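Local coordinates for 2-hydroxyethylphosphonate dioxygenase (PDB 4YAR), which catalyses the iron-dependent oxidative cleavage of 2-hydroxyethylphosphonate by O2 to hydroxymethylphosphonate and formate, a step in bialaphos biosynthesis, at residues D24-P29 / A49-E54; Y320-M325 / S337-D342; D349-A354 / G389-H394. The protein carries 1 engineered substitution. All coordinates share one frame; numbering follows the deposited sequence.

Contact 1 lies apart, in the small helical unit near the N-terminus. Its centre is about 54 Å from that of contact 2 and about 39 Å from that of contact 3. Contacts 2 and 3 belong to the beta domain built round the seven-stranded sheet and touch through Y320 and L350. Contact 2 is buried and pairs two neighbouring strands. Contact 1 is partly buried, with L52 its buried residue. Contact 3 is partly buried and joins two loops, with several exposed side chains. Contact 1 joins apolar side chains, with no hydrogen bond between its segments. Contact 2 adds regular backbone bonds, a Met-aromatic contact and a salt bridge. Contact 3 mixes backbone bonds, ring contacts, a long salt bridge and bridging water.

Contact 1: D24-P29 / A49-E54; sequences DLAGLP and ATALAE
A26 and A51 meet with their methyl groups turned toward the opposite segment. A26 CB and A51 CB are 4.3 Å apart. Each methyl also rests near the other residue's carbonyl oxygen. A51 CB approaches A26 O to 3.3 Å, and A26 CB lies 3.7 Å from A51 O. The small side chains therefore let helix 19-26 and helix 49-55 come close, with 5.1 Å between A26 CA and A51 CA.

The leucines form the second half of the contact. L28 and L52 cross at about a right angle. The touching atoms are L28 CD1 and L52 CG, 3.8 Å apart. L28 CG is anti to its own carbonyl carbon (chi1 -70°), and this carries CD1 across to the branch point of L52. The CA-CB bond of L52 runs to one flank, but the end of its side chain turns back toward the contact. Its CD2 methyl reaches A26 CB at 4.3 Å. L28 CG also borders A51 CB, at 4.4 Å. The four residues thus make one continuous apolar patch.

The backbone sets up these positions. G27 has a positive phi and closes helix 19-26 with a Schellman motif. L28 follows at once, its side chain directed at helix 49-55. P29 is the N-cap of helix 30-36. The turn is consistent with that of a cro/C1-type helix-turn-helix. L33 and L36 of helix 30-36 also pack on L52.

No hydrogen bond or salt bridge crosses between the two segments. Methyl and isobutyl groups pack at ordinary van der Waals distances, and the closest approach is A51 CB to A26 O. Between these two segments helix 49-55 meets the turn by van der Waals packing, without a polar bond.

Contact 2: Y320-M325 / S337-D342; sequences YEAASM and SFLRVD
M325 lays its CE methyl over one face of the F338 ring, 4.1 Å from the ring centroid and 16° off the normal. Its SD stands above the same ring, at 4.9 Å from the centroid, in a Met-aromatic contact. The two side chains cross at about a right angle. They sit at one end of the antiparallel beta hairpin formed by strands 320-324 and 335-343, within the larger sheet of a cupin-like domain. Strand 400-407 flanks the hairpin, and its L403 touches both M325 and F338.

Four backbone bonds join the strands. E321 and R340 form one hydrogen-bonded pair, and A323 and F338 form the next. The R340 N to E321 O bond is 2.8 Å long and lies in the carbonyl plane. Between these pairs, A322 and L339 direct their side chains to the face opposite E321, R340, A323 and F338. There A322 CB meets L339 CD2 at 3.7 Å.

The side chains of E321 and R340 lie side by side, pointing the same way. With CG anti to the backbone N (chi1 -156°), the extended E321 chain runs along R340. The carboxylate and guanidinium planes are 64° apart, and the salt bridge spans 3.5 Å from E321 OE2 to R340 NH1.

Contact 3: D349-A354 / G389-H394; sequences DLIDHA and GPFVRH
L350 lies across the imidazole of H394, and each of its side-chain atoms has a neighbour. Its CB sits over one ring face, 3.8 Å from the H394 centroid and 21° off the normal. CG comes next, 4.0 Å from the backbone oxygen H394 O. CD1 returns to the ring and reaches H394 NE2 at 3.9 Å. CD2 takes the other branch and packs on Y320 CE2 of the neighbouring hairpin, at 3.6 Å.

The backbones of the same two residues pair in both directions. L350 N gives a 2.7 Å bond to H394 O, and H394 N returns one to L350 O.

The H394 ring is held. CG stands between its own backbone N and carbonyl carbon (chi1 64°); this, with the turn of the ring about CB-CG, brings ND1 back to V392 O at 2.8 Å. V392 O lies near the ring plane. NE2 is hydrogen-bonded to Y358 OH, so both ring nitrogens are engaged. V392 O also accepts from a water that takes the N-H of D352.

The side chains of R393 and I351 run side by side, I351 CG1 against R393 CG, with I351 CD1 at the guanidinium edge. D349 OD2 lies against the R393 CG-CD chain and makes a long salt bridge to NE; D349 OD1 pairs with R395.

F391 N bonds to D352 O at 2.9 Å. D352 O also lies over one face of the F391 ring. H353 CA shares that face, 3.9 Å from the F391 centroid, in a CH-pi contact. A354 O and G389 O approach a second water.

The pattern is that of two strand-connecting loops joined by a single antiparallel bridge. A type II turn from G389 to V392, with F391 at positive phi, completes it beside the beta sheet of a cupin-like domain.

Contact 1: D24-P29 / A49-E54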
ATOM      1  N   ASP A  24     -18.810 -11.718  34.930  1.00 34.58           N
ATOM      2  CA  ASP A  24     -19.895 -12.549  35.425  1.00 35.02           C
ATOM      3  C   ASP A  24     -20.594 -13.249  34.294  1.00 37.22           C
ATOM      4  O   ASP A  24     -20.829 -14.461  34.318  1.00 39.07           O
ATOM      5  CB  ASP A  24     -20.871 -11.735  36.289  1.00 37.49           C
ATOM      6  CG  ASP A  24     -20.309 -11.448  37.710  1.00 42.56           C
ATOM      7  OD1 ASP A  24     -19.221 -11.971  38.064  1.00 44.84           O
ATOM      8  OD2 ASP A  24     -20.950 -10.708  38.479  1.00 42.33           O
ATOM      9  N   LEU A  25     -20.880 -12.479  33.256  1.00 33.70           N
ATOM     10  CA  LEU A  25     -21.445 -13.018  32.040  1.00 31.88           C
ATOM     11  C   LEU A  25     -20.597 -14.095  31.390  1.00 29.58           C
ATOM     12  O   LEU A  25     -21.114 -15.075  30.888  1.00 32.62           O
ATOM     13  CB  LEU A  25     -21.632 -11.856  31.052  1.00 29.66           C
ATOM     14  CG  LEU A  25     -22.952 -11.125  31.121  1.00 33.94           C
ATOM     15  CD1 LEU A  25     -22.948 -10.019  30.045  1.00 33.65           C
ATOM     16  CD2 LEU A  25     -24.112 -12.134  30.935  1.00 36.30           C
ATOM     17  N   ALA A  26     -19.285 -13.913  31.412  1.00 30.42           N
ATOM     18  CA  ALA A  26     -18.368 -14.811  30.746  1.00 31.82           C
ATOM     19  C   ALA A  26     -17.951 -16.012  31.634  1.00 34.29           C
ATOM     20  O   ALA A  26     -17.328 -16.957  31.147  1.00 34.22           O
ATOM     21  CB  ALA A  26     -17.135 -14.040  30.348  1.00 35.16           C
ATOM     22  N   GLY A  27     -18.245 -15.903  32.926  1.00 33.61           N
ATOM     23  CA  GLY A  27     -17.895 -16.891  33.926  1.00 31.53           C
ATOM     24  C   GLY A  27     -16.433 -16.833  34.278  1.00 30.13           C
ATOM     25  O   GLY A  27     -15.809 -17.847  34.511  1.00 36.23           O
ATOM     26  N   LEU A  28     -15.882 -15.647  34.313  1.00 29.28           N
ATOM     27  CA  LEU A  28     -14.440 -15.511  34.420  1.00 31.29           C
ATOM     28  C   LEU A  28     -14.065 -14.743  35.651  1.00 26.98           C
ATOM     29  O   LEU A  28     -14.761 -13.872  36.055  1.00 28.34           O
ATOM     30  CB  LEU A  28     -13.867 -14.800  33.208  1.00 34.13           C
ATOM     31  CG  LEU A  28     -13.896 -15.565  31.887  1.00 38.40           C
ATOM     32  CD1 LEU A  28     -13.194 -14.737  30.819  1.00 38.72           C
ATOM     33  CD2 LEU A  28     -13.205 -16.945  32.018  1.00 41.49           C
ATOM     34  N   PRO A  29     -12.898 -15.040  36.228  1.00 28.87           N
ATOM     35  CA  PRO A  29     -12.407 -14.221  37.322  1.00 28.04           C
ATOM     36  C   PRO A  29     -12.229 -12.778  36.918  1.00 25.99           C
ATOM     37  O   PRO A  29     -11.651 -12.496  35.875  1.00 28.76           O
ATOM     38  CB  PRO A  29     -11.022 -14.812  37.621  1.00 29.43           C
ATOM     39  CG  PRO A  29     -11.081 -16.193  37.125  1.00 27.57           C
ATOM     40  CD  PRO A  29     -12.007 -16.181  35.920  1.00 28.61           C
ATOM     41  N   ALA A  49     -10.785 -16.588  25.728  1.00 60.69           N
ATOM     42  CA  ALA A  49     -11.114 -15.676  24.660  1.00 54.70           C
ATOM     43  C   ALA A  49     -12.486 -16.106  24.171  1.00 53.72           C
ATOM     44  O   ALA A  49     -13.308 -15.304  23.710  1.00 50.18           O
ATOM     45  CB  ALA A  49     -10.095 -15.807  23.548  1.00 56.53           C
ATOM     46  N   THR A  50     -12.700 -17.412  24.261  1.00 47.22           N
ATOM     47  CA  THR A  50     -13.941 -18.045  23.864  1.00 45.94           C
ATOM     48  C   THR A  50     -15.149 -17.627  24.716  1.00 44.21           C
ATOM     49  O   THR A  50     -16.225 -17.294  24.178  1.00 43.17           O
ATOM     50  CB  THR A  50     -13.750 -19.566  23.865  1.00 45.47           C
ATOM     51  OG1 THR A  50     -14.954 -20.183  23.432  1.00 45.36           O
ATOM     52  CG2 THR A  50     -13.327 -20.078  25.254  1.00 46.39           C
ATOM     53  N   ALA A  51     -14.969 -17.594  26.033  1.00 41.94           N
ATOM     54  CA  ALA A  51     -16.057 -17.204  26.943  1.00 42.58           C
ATOM     55  C   ALA A  51     -16.380 -15.682  26.820  1.00 40.19           C
ATOM     56  O   ALA A  51     -17.569 -15.273  26.909  1.00 36.00           O
ATOM     57  CB  ALA A  51     -15.710 -17.556  28.378  1.00 42.09           C
ATOM     58  N   LEU A  52     -15.326 -14.878  26.634  1.00 35.35           N
ATOM     59  CA  LEU A  52     -15.471 -13.419  26.476  1.00 34.58           C
ATOM     60  C   LEU A  52     -16.197 -13.129  25.163  1.00 33.45           C
ATOM     61  O   LEU A  52     -17.070 -12.280  25.103  1.00 30.70           O
ATOM     62  CB  LEU A  52     -14.118 -12.724  26.500  1.00 34.04           C
ATOM     63  CG  LEU A  52     -13.512 -12.348  27.842  1.00 35.36           C
ATOM     64  CD1 LEU A  52     -12.053 -11.880  27.685  1.00 36.53           C
ATOM     65  CD2 LEU A  52     -14.377 -11.326  28.588  1.00 33.46           C
ATOM     66  N   ALA A  53     -15.860 -13.884  24.129  1.00 32.02           N
ATOM     67  CA  ALA A  53     -16.481 -13.731  22.822  1.00 31.81           C
ATOM     68  C   ALA A  53     -17.950 -14.011  22.906  1.00 34.14           C
ATOM     69  O   ALA A  53     -18.786 -13.240  22.417  1.00 31.14           O
ATOM     70  CB  ALA A  53     -15.823 -14.665  21.814  1.00 32.13           C
ATOM     71  N   GLU A  54     -18.289 -15.114  23.561  1.00 31.81           N
ATOM     72  CA  GLU A  54     -19.683 -15.490  23.656  1.00 34.43           C
ATOM     73  C   GLU A  54     -20.430 -14.393  24.434  1.00 30.51           C
ATOM     74  O   GLU A  54     -21.471 -13.920  23.995  1.00 28.28           O
ATOM     75  CB  GLU A  54     -19.829 -16.868  24.303  1.00 39.10           C
ATOM     76  CG  GLU A  54     -21.216 -17.482  24.134  1.00 49.85           C
ATOM     77  CD  GLU A  54     -22.289 -16.785  24.969  1.00 59.84           C
ATOM     78  OE1 GLU A  54     -22.078 -16.572  26.190  1.00 73.14           O
ATOM     79  OE2 GLU A  54     -23.355 -16.450  24.400  1.00 71.46           O
TER

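Contact 2: Y320-M325 / S337-D342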
ATOM      1  N   TYR A 320      21.990  10.876   1.039  1.00 21.27           N
ATOM      2  CA  TYR A 320      21.838   9.946  -0.077  1.00 22.88           C
ATOM      3  C   TYR A 320      21.756  10.661  -1.391  1.00 21.42           C
ATOM      4  O   TYR A 320      21.512  11.832  -1.407  1.00 24.09           O
ATOM      5  CB  TYR A 320      20.564   9.075   0.159  1.00 22.98           C
ATOM      6  CG  TYR A 320      20.494   8.527   1.562  1.00 23.48           C
ATOM      7  CD1 TYR A 320      21.289   7.462   1.939  1.00 27.31           C
ATOM      8  CD2 TYR A 320      19.666   9.094   2.528  1.00 23.88           C
ATOM      9  CE1 TYR A 320      21.259   6.975   3.204  1.00 25.42           C
ATOM     10  CE2 TYR A 320      19.637   8.611   3.833  1.00 23.81           C
ATOM     11  CZ  TYR A 320      20.437   7.546   4.157  1.00 26.60           C
ATOM     12  OH  TYR A 320      20.466   6.966   5.403  1.00 28.84           O
ATOM     13  N   GLU A 321      22.013   9.949  -2.509  1.00 22.28           N
ATOM     14  CA  GLU A 321      21.548  10.374  -3.827  1.00 21.33           C
ATOM     15  C   GLU A 321      20.309   9.528  -4.205  1.00 19.33           C
ATOM     16  O   GLU A 321      20.297   8.351  -3.960  1.00 17.29           O
ATOM     17  CB  GLU A 321      22.654  10.334  -4.874  1.00 25.23           C
ATOM     18  CG  GLU A 321      22.401  11.288  -6.061  1.00 29.80           C
ATOM     19  CD  GLU A 321      23.419  11.206  -7.202  1.00 32.29           C
ATOM     20  OE1 GLU A 321      23.202  11.850  -8.238  1.00 37.44           O
ATOM     21  OE2 GLU A 321      24.438  10.514  -7.075  1.00 38.03           O
ATOM     22  N   ALA A 322      19.268  10.189  -4.687  1.00 17.99           N
ATOM     23  CA  ALA A 322      17.970   9.483  -4.944  1.00 19.85           C
ATOM     24  C   ALA A 322      17.572   9.643  -6.372  1.00 18.72           C
ATOM     25  O   ALA A 322      17.802  10.665  -6.973  1.00 19.07           O
ATOM     26  CB  ALA A 322      16.892   9.989  -3.989  1.00 18.13           C
ATOM     27  N   ALA A 323      16.936   8.614  -6.967  1.00 17.17           N
ATOM     28  CA  ALA A 323      16.313   8.786  -8.244  1.00 18.69           C
ATOM     29  C   ALA A 323      14.940   8.061  -8.192  1.00 17.42           C
ATOM     30  O   ALA A 323      14.783   7.066  -7.468  1.00 18.01           O
ATOM     31  CB  ALA A 323      17.169   8.120  -9.305  1.00 17.95           C
ATOM     32  N   SER A 324      13.997   8.581  -8.955  1.00 16.60           N
ATOM     33  CA  SER A 324      12.638   8.068  -8.946  1.00 16.20           C
ATOM     34  C   SER A 324      12.381   6.881  -9.792  1.00 16.93           C
ATOM     35  O   SER A 324      12.825   6.805 -10.918  1.00 17.27           O
ATOM     36  CB  SER A 324      11.667   9.167  -9.415  1.00 18.28           C
ATOM     37  OG  SER A 324      11.829  10.374  -8.654  1.00 18.18           O
ATOM     38  N   MET A 325      11.624   5.939  -9.236  1.00 16.08           N
ATOM     39  CA  MET A 325      11.004   4.896 -10.038  1.00 14.96           C
ATOM     40  C   MET A 325       9.645   5.402 -10.442  1.00 17.02           C
ATOM     41  O   MET A 325       9.259   6.540 -10.078  1.00 17.24           O
ATOM     42  CB  MET A 325      10.826   3.572  -9.291  1.00 13.01           C
ATOM     43  CG  MET A 325      12.068   3.026  -8.755  1.00 13.54           C
ATOM     44  SD  MET A 325      11.673   1.382  -8.094  1.00 18.15           S
ATOM     45  CE  MET A 325      13.331   1.080  -7.355  1.00 18.46           C
ATOM     46  N   SER A 337      11.956   4.175  -5.088  1.00 18.41           N
ATOM     47  CA  SER A 337      13.137   5.050  -5.321  1.00 18.39           C
ATOM     48  C   SER A 337      14.415   4.200  -5.413  1.00 17.29           C
ATOM     49  O   SER A 337      14.498   3.152  -4.784  1.00 15.13           O
ATOM     50  CB  SER A 337      13.291   6.061  -4.147  1.00 20.34           C
ATOM     51  OG  SER A 337      12.104   6.838  -3.972  1.00 21.54           O
ATOM     52  N   PHE A 338      15.363   4.641  -6.225  1.00 15.23           N
ATOM     53  CA  PHE A 338      16.751   4.123  -6.193  1.00 14.61           C
ATOM     54  C   PHE A 338      17.532   5.028  -5.244  1.00 14.78           C
ATOM     55  O   PHE A 338      17.428   6.258  -5.363  1.00 16.34           O
ATOM     56  CB  PHE A 338      17.417   4.154  -7.545  1.00 16.41           C
ATOM     57  CG  PHE A 338      16.687   3.482  -8.671  1.00 16.38           C
ATOM     58  CD1 PHE A 338      16.877   2.118  -8.949  1.00 16.28           C
ATOM     59  CD2 PHE A 338      15.897   4.211  -9.534  1.00 15.99           C
ATOM     60  CE1 PHE A 338      16.210   1.522 -10.023  1.00 13.89           C
ATOM     61  CE2 PHE A 338      15.313   3.623 -10.692  1.00 15.30           C
ATOM     62  CZ  PHE A 338      15.429   2.250 -10.870  1.00 15.82           C
ATOM     63  N   LEU A 339      18.258   4.447  -4.315  1.00 16.17           N
ATOM     64  CA  LEU A 339      19.115   5.200  -3.367  1.00 18.84           C
ATOM     65  C   LEU A 339      20.604   4.796  -3.436  1.00 19.45           C
ATOM     66  O   LEU A 339      20.966   3.655  -3.236  1.00 20.31           O
ATOM     67  CB  LEU A 339      18.676   5.044  -1.952  1.00 19.58           C
ATOM     68  CG  LEU A 339      17.304   5.507  -1.519  1.00 25.09           C
ATOM     69  CD1 LEU A 339      17.162   5.323  -0.041  1.00 26.28           C
ATOM     70  CD2 LEU A 339      17.117   7.005  -1.855  1.00 25.87           C
ATOM     71  N   ARG A 340      21.436   5.782  -3.692  1.00 19.08           N
ATOM     72  CA  ARG A 340      22.895   5.632  -3.573  1.00 23.32           C
ATOM     73  C   ARG A 340      23.391   6.073  -2.175  1.00 22.88           C
ATOM     74  O   ARG A 340      23.072   7.165  -1.746  1.00 19.83           O
ATOM     75  CB  ARG A 340      23.507   6.478  -4.682  1.00 26.86           C
ATOM     76  CG  ARG A 340      24.836   6.025  -5.190  1.00 34.73           C
ATOM     77  CD  ARG A 340      25.415   7.092  -6.084  1.00 42.58           C
ATOM     78  NE  ARG A 340      26.112   6.502  -7.211  1.00 56.47           N
ATOM     79  CZ  ARG A 340      26.931   7.168  -8.034  1.00 64.78           C
ATOM     80  NH1 ARG A 340      27.158   8.474  -7.859  1.00 69.95           N
ATOM     81  NH2 ARG A 340      27.523   6.523  -9.042  1.00 68.51           N
ATOM     82  N   VAL A 341      24.139   5.196  -1.478  1.00 21.17           N
ATOM     83  CA  VAL A 341      24.658   5.449  -0.157  1.00 22.33           C
ATOM     84  C   VAL A 341      26.190   5.624  -0.321  1.00 23.84           C
ATOM     85  O   VAL A 341      26.811   4.859  -1.034  1.00 23.12           O
ATOM     86  CB  VAL A 341      24.359   4.220   0.783  1.00 24.58           C
ATOM     87  CG1 VAL A 341      24.801   4.501   2.195  1.00 26.65           C
ATOM     88  CG2 VAL A 341      22.875   3.872   0.734  1.00 22.23           C
ATOM     89  N   ASP A 342      26.756   6.581   0.367  1.00 28.05           N
ATOM     90  CA  ASP A 342      28.206   6.835   0.243  1.00 35.51           C
ATOM     91  C   ASP A 342      28.839   7.481   1.470  1.00 42.65           C
ATOM     92  O   ASP A 342      29.296   8.604   1.366  1.00 43.83           O
ATOM     93  CB  ASP A 342      28.455   7.745  -0.996  1.00 37.39           C
ATOM     94  CG  ASP A 342      27.902   9.214  -0.826  1.00 46.94           C
ATOM     95  OD1 ASP A 342      27.030   9.502   0.036  1.00 52.81           O
ATOM     96  OD2 ASP A 342      28.359  10.101  -1.596  1.00 53.77           O
TER

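Contact 3: D349-A354 / G389-H394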
ATOM      1  N   ASP A 349      18.798  10.667   8.858  1.00 28.64           N
ATOM      2  CA  ASP A 349      17.841   9.769   9.452  1.00 28.00           C
ATOM      3  C   ASP A 349      16.679   9.702   8.460  1.00 28.97           C
ATOM      4  O   ASP A 349      16.298  10.728   7.863  1.00 30.89           O
ATOM      5  CB  ASP A 349      17.410  10.188  10.874  1.00 30.48           C
ATOM      6  CG  ASP A 349      18.354   9.612  11.960  1.00 34.65           C
ATOM      7  OD1 ASP A 349      19.499   9.305  11.626  1.00 28.37           O
ATOM      8  OD2 ASP A 349      17.969   9.343  13.148  1.00 37.79           O
ATOM      9  N   LEU A 350      16.233   8.475   8.199  1.00 24.48           N
ATOM     10  CA  LEU A 350      14.997   8.212   7.491  1.00 21.48           C
ATOM     11  C   LEU A 350      13.890   7.854   8.478  1.00 21.58           C
ATOM     12  O   LEU A 350      14.064   7.016   9.399  1.00 20.92           O
ATOM     13  CB  LEU A 350      15.215   7.087   6.471  1.00 21.43           C
ATOM     14  CG  LEU A 350      16.372   7.337   5.527  1.00 21.72           C
ATOM     15  CD1 LEU A 350      16.753   6.063   4.804  1.00 24.05           C
ATOM     16  CD2 LEU A 350      16.111   8.440   4.519  1.00 23.44           C
ATOM     17  N   ILE A 351      12.749   8.487   8.290  1.00 24.16           N
ATOM     18  CA  ILE A 351      11.540   8.286   9.105  1.00 26.64           C
ATOM     19  C   ILE A 351      10.468   8.412   7.978  1.00 28.35           C
ATOM     20  O   ILE A 351      10.401   9.393   7.249  1.00 35.16           O
ATOM     21  CB  ILE A 351      11.342   9.252  10.309  1.00 30.59           C
ATOM     22  CG1 ILE A 351      12.659   9.545  11.078  1.00 36.62           C
ATOM     23  CG2 ILE A 351      10.423   8.630  11.360  1.00 33.03           C
ATOM     24  CD1 ILE A 351      12.543  10.449  12.332  1.00 37.31           C
ATOM     25  N   ASP A 352       9.714   7.356   7.737  1.00 21.64           N
ATOM     26  CA  ASP A 352       8.687   7.422   6.735  1.00 20.76           C
ATOM     27  C   ASP A 352       7.325   7.262   7.406  1.00 19.59           C
ATOM     28  O   ASP A 352       7.218   6.596   8.384  1.00 19.22           O
ATOM     29  CB  ASP A 352       8.809   6.244   5.736  1.00 20.46           C
ATOM     30  CG  ASP A 352       9.722   6.540   4.559  1.00 25.41           C
ATOM     31  OD1 ASP A 352      10.919   6.525   4.829  1.00 26.83           O
ATOM     32  OD2 ASP A 352       9.247   6.569   3.353  1.00 29.46           O
ATOM     33  N   HIS A 353       6.281   7.790   6.797  1.00 19.19           N
ATOM     34  CA  HIS A 353       4.931   7.673   7.427  1.00 18.98           C
ATOM     35  C   HIS A 353       4.138   6.356   7.220  1.00 18.01           C
ATOM     36  O   HIS A 353       2.953   6.251   7.599  1.00 17.68           O
ATOM     37  CB  HIS A 353       4.107   8.872   7.074  1.00 18.37           C
ATOM     38  CG  HIS A 353       3.660   8.915   5.654  1.00 19.38           C
ATOM     39  ND1 HIS A 353       2.629   8.125   5.192  1.00 18.93           N
ATOM     40  CD2 HIS A 353       4.020   9.721   4.621  1.00 17.27           C
ATOM     41  CE1 HIS A 353       2.407   8.410   3.926  1.00 20.59           C
ATOM     42  NE2 HIS A 353       3.191   9.403   3.570  1.00 18.18           N
ATOM     43  N   ALA A 354       4.780   5.394   6.558  1.00 16.71           N
ATOM     44  CA  ALA A 354       4.285   4.068   6.429  1.00 17.96           C
ATOM     45  C   ALA A 354       5.483   3.091   6.215  1.00 18.50           C
ATOM     46  O   ALA A 354       6.599   3.441   6.452  1.00 18.96           O
ATOM     47  CB  ALA A 354       3.277   4.021   5.278  1.00 16.59           C
ATOM     48  N   GLY A 389       8.841  -0.794   9.806  1.00 14.39           N
ATOM     49  CA  GLY A 389       7.485  -0.408  10.180  1.00 15.32           C
ATOM     50  C   GLY A 389       7.314   1.112  10.007  1.00 16.37           C
ATOM     51  O   GLY A 389       8.292   1.846   9.818  1.00 17.72           O
ATOM     52  N   PRO A 390       6.075   1.594  10.053  1.00 17.13           N
ATOM     53  CA  PRO A 390       5.800   3.032   9.945  1.00 15.60           C
ATOM     54  C   PRO A 390       6.499   3.788  11.082  1.00 16.80           C
ATOM     55  O   PRO A 390       6.504   3.318  12.217  1.00 16.66           O
ATOM     56  CB  PRO A 390       4.290   3.108  10.112  1.00 16.12           C
ATOM     57  CG  PRO A 390       3.816   1.767   9.650  1.00 18.22           C
ATOM     58  CD  PRO A 390       4.815   0.802  10.179  1.00 16.75           C
ATOM     59  N   PHE A 391       7.047   4.942  10.755  1.00 16.74           N
ATOM     60  CA  PHE A 391       7.699   5.826  11.711  1.00 16.79           C
ATOM     61  C   PHE A 391       8.911   5.237  12.437  1.00 18.58           C
ATOM     62  O   PHE A 391       9.298   5.749  13.491  1.00 17.49           O
ATOM     63  CB  PHE A 391       6.658   6.422  12.650  1.00 16.59           C
ATOM     64  CG  PHE A 391       5.755   7.385  11.959  1.00 16.76           C
ATOM     65  CD1 PHE A 391       6.215   8.632  11.601  1.00 18.22           C
ATOM     66  CD2 PHE A 391       4.459   7.030  11.580  1.00 17.71           C
ATOM     67  CE1 PHE A 391       5.416   9.529  10.956  1.00 19.66           C
ATOM     68  CE2 PHE A 391       3.665   7.906  10.902  1.00 18.38           C
ATOM     69  CZ  PHE A 391       4.118   9.185  10.603  1.00 18.45           C
ATOM     70  N   VAL A 392       9.514   4.138  11.901  1.00 17.28           N
ATOM     71  CA  VAL A 392      10.719   3.603  12.476  1.00 17.78           C
ATOM     72  C   VAL A 392      11.894   4.413  11.945  1.00 16.35           C
ATOM     73  O   VAL A 392      12.168   4.414  10.782  1.00 18.21           O
ATOM     74  CB  VAL A 392      10.871   2.115  12.135  1.00 18.14           C
ATOM     75  CG1 VAL A 392      12.234   1.589  12.486  1.00 20.72           C
ATOM     76  CG2 VAL A 392       9.719   1.367  12.714  1.00 17.55           C
ATOM     77  N   ARG A 393      12.657   5.002  12.868  1.00 18.96           N
ATOM     78  CA  ARG A 393      13.766   5.869  12.476  1.00 24.28           C
ATOM     79  C   ARG A 393      14.972   4.950  12.198  1.00 17.42           C
ATOM     80  O   ARG A 393      15.258   4.027  12.918  1.00 20.19           O
ATOM     81  CB  ARG A 393      14.047   6.934  13.562  1.00 27.90           C
ATOM     82  CG  ARG A 393      15.238   7.867  13.375  1.00 33.38           C
ATOM     83  CD  ARG A 393      15.707   8.352  14.757  1.00 39.94           C
ATOM     84  NE  ARG A 393      14.944   9.509  15.208  1.00 40.90           N
ATOM     85  CZ  ARG A 393      14.799   9.892  16.489  1.00 53.33           C
ATOM     86  NH1 ARG A 393      15.354   9.204  17.505  1.00 53.63           N
ATOM     87  NH2 ARG A 393      14.073  10.977  16.778  1.00 48.88           N
ATOM     88  N   HIS A 394      15.573   5.190  11.082  1.00 17.27           N
ATOM     89  CA  HIS A 394      16.662   4.319  10.559  1.00 18.80           C
ATOM     90  C   HIS A 394      17.546   5.098   9.610  1.00 18.06           C
ATOM     91  O   HIS A 394      17.293   6.266   9.224  1.00 18.50           O
ATOM     92  CB  HIS A 394      16.067   3.037   9.875  1.00 19.43           C
ATOM     93  CG  HIS A 394      15.244   3.322   8.655  1.00 17.78           C
ATOM     94  ND1 HIS A 394      13.983   3.877   8.699  1.00 17.67           N
ATOM     95  CD2 HIS A 394      15.526   3.138   7.342  1.00 16.23           C
ATOM     96  CE1 HIS A 394      13.506   3.994   7.477  1.00 16.99           C
ATOM     97  NE2 HIS A 394      14.431   3.560   6.633  1.00 18.98           N
TER
HETATM   98  O   HOH W   1      10.544   4.836   8.612  1.00 18.99           O
HETATM   99  O   HOH W   2       9.055   2.865   7.458  1.00 16.18           O